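Local coordinates for protein 3-hydroxyisobutyrate dehydrogenase (Salmonella typhimurium, PDB 3G0O) that probably catalyses the oxidation of L-threonate to 2-dehydro-L-erythronate with NAD(+) as the preferred cosubstrate, at residues A[97-102]-A[122-127]; A[126-131]-A[138-143]. One frame throughout, in Å; residues are numbered along the deposited sequence.

Interaction 1 (A[97-102]-A[122-127]); sequences AVMVSS and NMLDAP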
loop_
_atom_site.group_PDB
_atom_site.type_symbol
_atom_site.label_atom_id
_atom_site.label_comp_id
_atom_site.label_asym_id
_atom_site.label_seq_id
_atom_site.Cartn_x
_atom_site.Cartn_y
_atom_site.Cartn_z
ATOM N N ALA A 97 -7.611 28.960 -19.592
ATOM C CA ALA A 97 -7.772 28.223 -18.341
ATOM C C ALA A 97 -6.485 28.008 -17.560
ATOM O O ALA A 97 -5.400 27.906 -18.129
ATOM C CB ALA A 97 -8.426 26.876 -18.624
ATOM N N VAL A 98 -6.618 27.944 -16.239
ATOM C CA VAL A 98 -5.473 27.697 -15.378
ATOM C C VAL A 98 -5.757 26.411 -14.615
ATOM O O VAL A 98 -6.754 26.312 -13.905
ATOM C CB VAL A 98 -5.249 28.824 -14.357
ATOM C CG1 VAL A 98 -4.087 28.458 -13.449
ATOM C CG2 VAL A 98 -4.966 30.129 -15.071
HETATM N N MSE A 99 -4.890 25.422 -14.793
HETATM C CA MSE A 99 -5.037 24.145 -14.118
HETATM C C MSE A 99 -4.035 24.134 -12.968
HETATM O O MSE A 99 -2.829 24.017 -13.192
HETATM C CB MSE A 99 -4.739 23.008 -15.093
HETATM C CG MSE A 99 -4.972 21.618 -14.532
HETATM SE SE MSE A 99 -4.575 20.240 -15.837
HETATM C CE MSE A 99 -3.816 18.891 -14.668
ATOM N N VAL A 100 -4.532 24.285 -11.744
ATOM C CA VAL A 100 -3.664 24.296 -10.574
ATOM C C VAL A 100 -3.495 22.866 -10.078
ATOM O O VAL A 100 -4.450 22.238 -9.625
ATOM C CB VAL A 100 -4.249 25.178 -9.445
ATOM C CG1 VAL A 100 -3.291 25.221 -8.260
ATOM C CG2 VAL A 100 -4.498 26.589 -9.966
ATOM N N SER A 101 -2.274 22.352 -10.185
ATOM C CA SER A 101 -1.981 20.989 -9.770
ATOM C C SER A 101 -0.882 20.976 -8.710
ATOM O O SER A 101 0.271 20.636 -8.980
ATOM C CB SER A 101 -1.561 20.170 -10.987
ATOM O OG SER A 101 -2.578 20.203 -11.981
ATOM N N SER A 102 -1.258 21.353 -7.498
ATOM C CA SER A 102 -0.330 21.404 -6.375
ATOM C C SER A 102 -0.985 20.633 -5.229
ATOM O O SER A 102 -1.718 19.678 -5.456
ATOM C CB SER A 102 -0.104 22.868 -5.979
ATOM O OG SER A 102 0.756 22.997 -4.862
ATOM N N ASN A 122 -10.687 30.725 -16.489
ATOM C CA ASN A 122 -11.260 29.513 -15.914
ATOM C C ASN A 122 -10.190 28.787 -15.107
ATOM O O ASN A 122 -9.048 28.663 -15.552
ATOM C CB ASN A 122 -11.761 28.578 -17.017
ATOM C CG ASN A 122 -12.766 29.237 -17.927
ATOM O OD1 ASN A 122 -12.477 29.514 -19.093
ATOM N ND2 ASN A 122 -13.956 29.500 -17.400
HETATM N N MSE A 123 -10.543 28.320 -13.915
HETATM C CA MSE A 123 -9.570 27.594 -13.118
HETATM C C MSE A 123 -10.076 26.207 -12.781
HETATM O O MSE A 123 -11.260 26.021 -12.499
HETATM C CB MSE A 123 -9.248 28.321 -11.816
HETATM C CG MSE A 123 -7.996 27.759 -11.162
HETATM SE SE MSE A 123 -7.974 27.851 -9.247
HETATM C CE MSE A 123 -9.065 26.309 -8.899
ATOM N N LEU A 124 -9.175 25.233 -12.829
ATOM C CA LEU A 124 -9.528 23.865 -12.489
ATOM C C LEU A 124 -8.725 23.461 -11.258
ATOM O O LEU A 124 -7.494 23.501 -11.268
ATOM C CB LEU A 124 -9.204 22.906 -13.640
ATOM C CG LEU A 124 -9.807 21.504 -13.510
ATOM C CD1 LEU A 124 -11.325 21.609 -13.585
ATOM C CD2 LEU A 124 -9.294 20.590 -14.621
ATOM N N ASP A 125 -9.431 23.108 -10.193
ATOM C CA ASP A 125 -8.797 22.654 -8.961
ATOM C C ASP A 125 -8.424 21.224 -9.320
ATOM O O ASP A 125 -9.224 20.307 -9.155
ATOM C CB ASP A 125 -9.824 22.695 -7.826
ATOM C CG ASP A 125 -9.285 22.138 -6.523
ATOM O OD1 ASP A 125 -8.052 22.047 -6.382
ATOM O OD2 ASP A 125 -10.104 21.809 -5.640
ATOM N N ALA A 126 -7.205 21.036 -9.813
ATOM C CA ALA A 126 -6.792 19.722 -10.281
ATOM C C ALA A 126 -5.505 19.101 -9.754
ATOM O O ALA A 126 -4.567 18.866 -10.520
ATOM C CB ALA A 126 -6.748 19.743 -11.811
ATOM N N PRO A 127 -5.438 18.814 -8.446
ATOM C CA PRO A 127 -4.207 18.201 -7.937
ATOM C C PRO A 127 -4.035 16.832 -8.603
ATOM O O PRO A 127 -5.018 16.207 -9.011
ATOM C CB PRO A 127 -4.462 18.110 -6.427
ATOM C CG PRO A 127 -5.964 18.056 -6.326
ATOM C CD PRO A 127 -6.401 19.056 -7.363
HETATM O O HOH W 1 -5.813 23.335 -7.105
#

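Interaction 2 (A[126-131]-A[138-143]); sequences APVSGG and GEMTVM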
loop_
_atom_site.group_PDB
_atom_site.type_symbol
_atom_site.label_atom_id
_atom_site.label_comp_id
_atom_site.label_asym_id
_atom_site.label_seq_id
_atom_site.Cartn_x
_atom_site.Cartn_y
_atom_site.Cartn_z
ATOM N N ALA A 126 -7.205 21.036 -9.813
ATOM C CA ALA A 126 -6.792 19.722 -10.281
ATOM C C ALA A 126 -5.505 19.101 -9.754
ATOM O O ALA A 126 -4.567 18.866 -10.520
ATOM C CB ALA A 126 -6.748 19.743 -11.811
ATOM N N PRO A 127 -5.438 18.814 -8.446
ATOM C CA PRO A 127 -4.207 18.201 -7.937
ATOM C C PRO A 127 -4.035 16.832 -8.603
ATOM O O PRO A 127 -5.018 16.207 -9.011
ATOM C CB PRO A 127 -4.462 18.110 -6.427
ATOM C CG PRO A 127 -5.964 18.056 -6.326
ATOM C CD PRO A 127 -6.401 19.056 -7.363
ATOM N N VAL A 128 -2.796 16.368 -8.719
ATOM C CA VAL A 128 -2.534 15.091 -9.376
ATOM C C VAL A 128 -1.738 14.077 -8.559
ATOM O O VAL A 128 -1.198 14.386 -7.495
ATOM C CB VAL A 128 -1.764 15.306 -10.695
ATOM C CG1 VAL A 128 -2.590 16.149 -11.648
ATOM C CG2 VAL A 128 -0.429 15.983 -10.407
ATOM N N SER A 129 -1.669 12.860 -9.091
ATOM C CA SER A 129 -0.921 11.778 -8.476
ATOM C C SER A 129 -0.593 10.730 -9.537
ATOM O O SER A 129 -0.883 10.923 -10.722
ATOM C CB SER A 129 -1.713 11.135 -7.335
ATOM O OG SER A 129 -0.919 10.161 -6.675
ATOM N N GLY A 130 0.024 9.632 -9.113
ATOM C CA GLY A 130 0.376 8.579 -10.048
ATOM C C GLY A 130 1.868 8.310 -10.155
ATOM O O GLY A 130 2.271 7.252 -10.631
ATOM N N GLY A 131 2.691 9.259 -9.719
ATOM C CA GLY A 131 4.129 9.067 -9.784
ATOM C C GLY A 131 4.778 9.633 -11.039
ATOM O O GLY A 131 4.108 9.840 -12.050
ATOM N N GLY A 138 2.220 10.200 -19.662
ATOM C CA GLY A 138 0.938 10.864 -19.823
ATOM C C GLY A 138 -0.177 10.084 -19.152
ATOM O O GLY A 138 -1.331 10.123 -19.591
ATOM N N GLU A 139 0.164 9.386 -18.073
ATOM C CA GLU A 139 -0.803 8.571 -17.349
ATOM C C GLU A 139 -1.069 9.041 -15.917
ATOM O O GLU A 139 -1.188 8.230 -14.996
ATOM C CB GLU A 139 -0.338 7.113 -17.343
ATOM C CG GLU A 139 -0.426 6.439 -18.708
ATOM C CD GLU A 139 0.279 5.097 -18.756
ATOM O OE1 GLU A 139 0.098 4.291 -17.821
ATOM O OE2 GLU A 139 1.007 4.842 -19.738
HETATM N N MSE A 140 -1.173 10.353 -15.736
HETATM C CA MSE A 140 -1.443 10.905 -14.416
HETATM C C MSE A 140 -2.865 10.591 -13.968
HETATM O O MSE A 140 -3.729 10.250 -14.778
HETATM C CB MSE A 140 -1.305 12.430 -14.417
HETATM C CG MSE A 140 0.081 12.990 -14.642
HETATM SE SE MSE A 140 0.010 14.919 -14.374
HETATM C CE MSE A 140 1.905 15.285 -14.178
ATOM N N THR A 141 -3.091 10.699 -12.663
ATOM C CA THR A 141 -4.421 10.526 -12.105
ATOM C C THR A 141 -4.757 11.934 -11.639
ATOM O O THR A 141 -3.972 12.563 -10.929
ATOM C CB THR A 141 -4.442 9.564 -10.910
ATOM O OG1 THR A 141 -4.401 8.215 -11.391
ATOM C CG2 THR A 141 -5.713 9.756 -10.093
ATOM N N VAL A 142 -5.909 12.442 -12.060
ATOM C CA VAL A 142 -6.302 13.788 -11.680
ATOM C C VAL A 142 -7.578 13.773 -10.854
ATOM O O VAL A 142 -8.547 13.106 -11.207
ATOM C CB VAL A 142 -6.534 14.674 -12.926
ATOM C CG1 VAL A 142 -6.730 16.126 -12.510
ATOM C CG2 VAL A 142 -5.356 14.541 -13.884
HETATM N N MSE A 143 -7.554 14.490 -9.735
HETATM C CA MSE A 143 -8.720 14.612 -8.872
HETATM C C MSE A 143 -9.102 16.081 -9.007
HETATM O O MSE A 143 -8.607 16.949 -8.286
HETATM C CB MSE A 143 -8.374 14.222 -7.427
HETATM C CG MSE A 143 -7.022 14.685 -6.918
HETATM SE SE MSE A 143 -6.171 13.315 -5.800
HETATM C CE MSE A 143 -4.878 12.692 -7.092
#

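Interaction 1 (A[97-102]-A[122-127])
Val98 and Val100 are bound to Asn122, Leu124 and Ala126 by four main-chain hydrogen bonds, each valine using both its N-H and its carbonyl, as every second residue of a strand does toward one parallel neighbour. The series starts with a short bond of 2.6 Å from Val98 N to Asn122 O and continues through Leu124 N to Val98 O at 2.9 Å. Val100 N then reaches Leu124 O, and Ala126 N gives Val100 O the least straight bond, with 140° at the hydrogen.

Beyond the strands, Ser101 OG donates to Ala126 O at 2.8 Å, approaching from above the carbonyl plane. With OG anti to the carbonyl carbon (chi1 -57°), a short hydroxyl suffices to extend the pairing into the loops. A water donates to both Val100 O and Asp125 OD1; Ser176 and Gly173 also bind this buried carboxylate.

The two strands are the ends of a beta-alpha-beta unit in the Rossmann-type NAD-binding domain, with helix 106-117 as the crossover. Val98, Val100 and Met123 point to the face on which that helix packs, while Ala97 and Leu124 look the other way, onto helix 148-161.

On the crossover side, the bent chain of Met123, a selenomethionine, crosses Val100 at an angle and sets SE 3.8 Å from CG2; branched valine suits the strand, and the long flexible chain fills in beside it. From the other face Met99, its CG anti to the backbone N (chi1 -175°), brings that atom to 3.8 Å from Ala126 CB, whose small methyl leaves room. At the loop end Pro127 CB lies 3.3 Å from Ser102 O, and the proline ring also touches Lys179, the predicted active-site residue.

Interaction 2 (A[126-131]-A[138-143])
Met143 carries its bent chain across Pro127 at an angle and on to Ser129, in the tight part of this contact. Its CG, placed between backbone N and carbonyl carbon (chi1 40°), lies 3.6 Å from Pro127 CG, and the flexible chain then carries CE to 3.5 Å from Ser129 CB. The backbone is held here too, Met143 N donating an almost straight bond to Pro127 O. Val128 and Val142 form a non-hydrogen-bonded antiparallel pair, their side chains parallel neighbours with CG1 of Val128 3.9 Å from CG2 of Val142. Ser129 and Thr141 exchange two backbone bonds, that from Thr141 N to Ser129 O measuring 2.9 Å.

Toward Gly131 and Glu139, both partly exposed, the segments part. Gly130 and Gly131 have backbone angles at which a CB would clash with the preceding carbonyl; Gly131 N and Ser129 OG bind a tartrate, probably from the crystallisation liquor. Small polar residues suit the buried face of Ser129 and Thr141, whose hydroxyls also bond to Ala218 and His216, respectively, of the second subunit. Val128 and Met140 pack against Met18 of helix 17-28, Met143 against helix 174-202, and strand 162-169 flanks 140-145 on its far side.

Overall arrangement
From the N terminus, strand 97-100 leads through helix 106-117 to strand 122-129, and interaction 1 closes that loop by setting the two strands parallel. The chain then runs on through the short helix 132-136 and turns back as strand 140-145, so interaction 2 closes a much smaller loop with antiparallel pairing. The loops follow one another, neither nested nor crossing, and are joined at Ala126 and Pro127, which serve both contacts. Strand 122-129 thus lies between a parallel and an antiparallel neighbour in the mixed sheet. The contacts also touch directly, Ser101 OG and Met99 CE packing near Val128 CG1 within the beta-alpha-beta unit, while interaction 2 ties strand 140-145 to that unit.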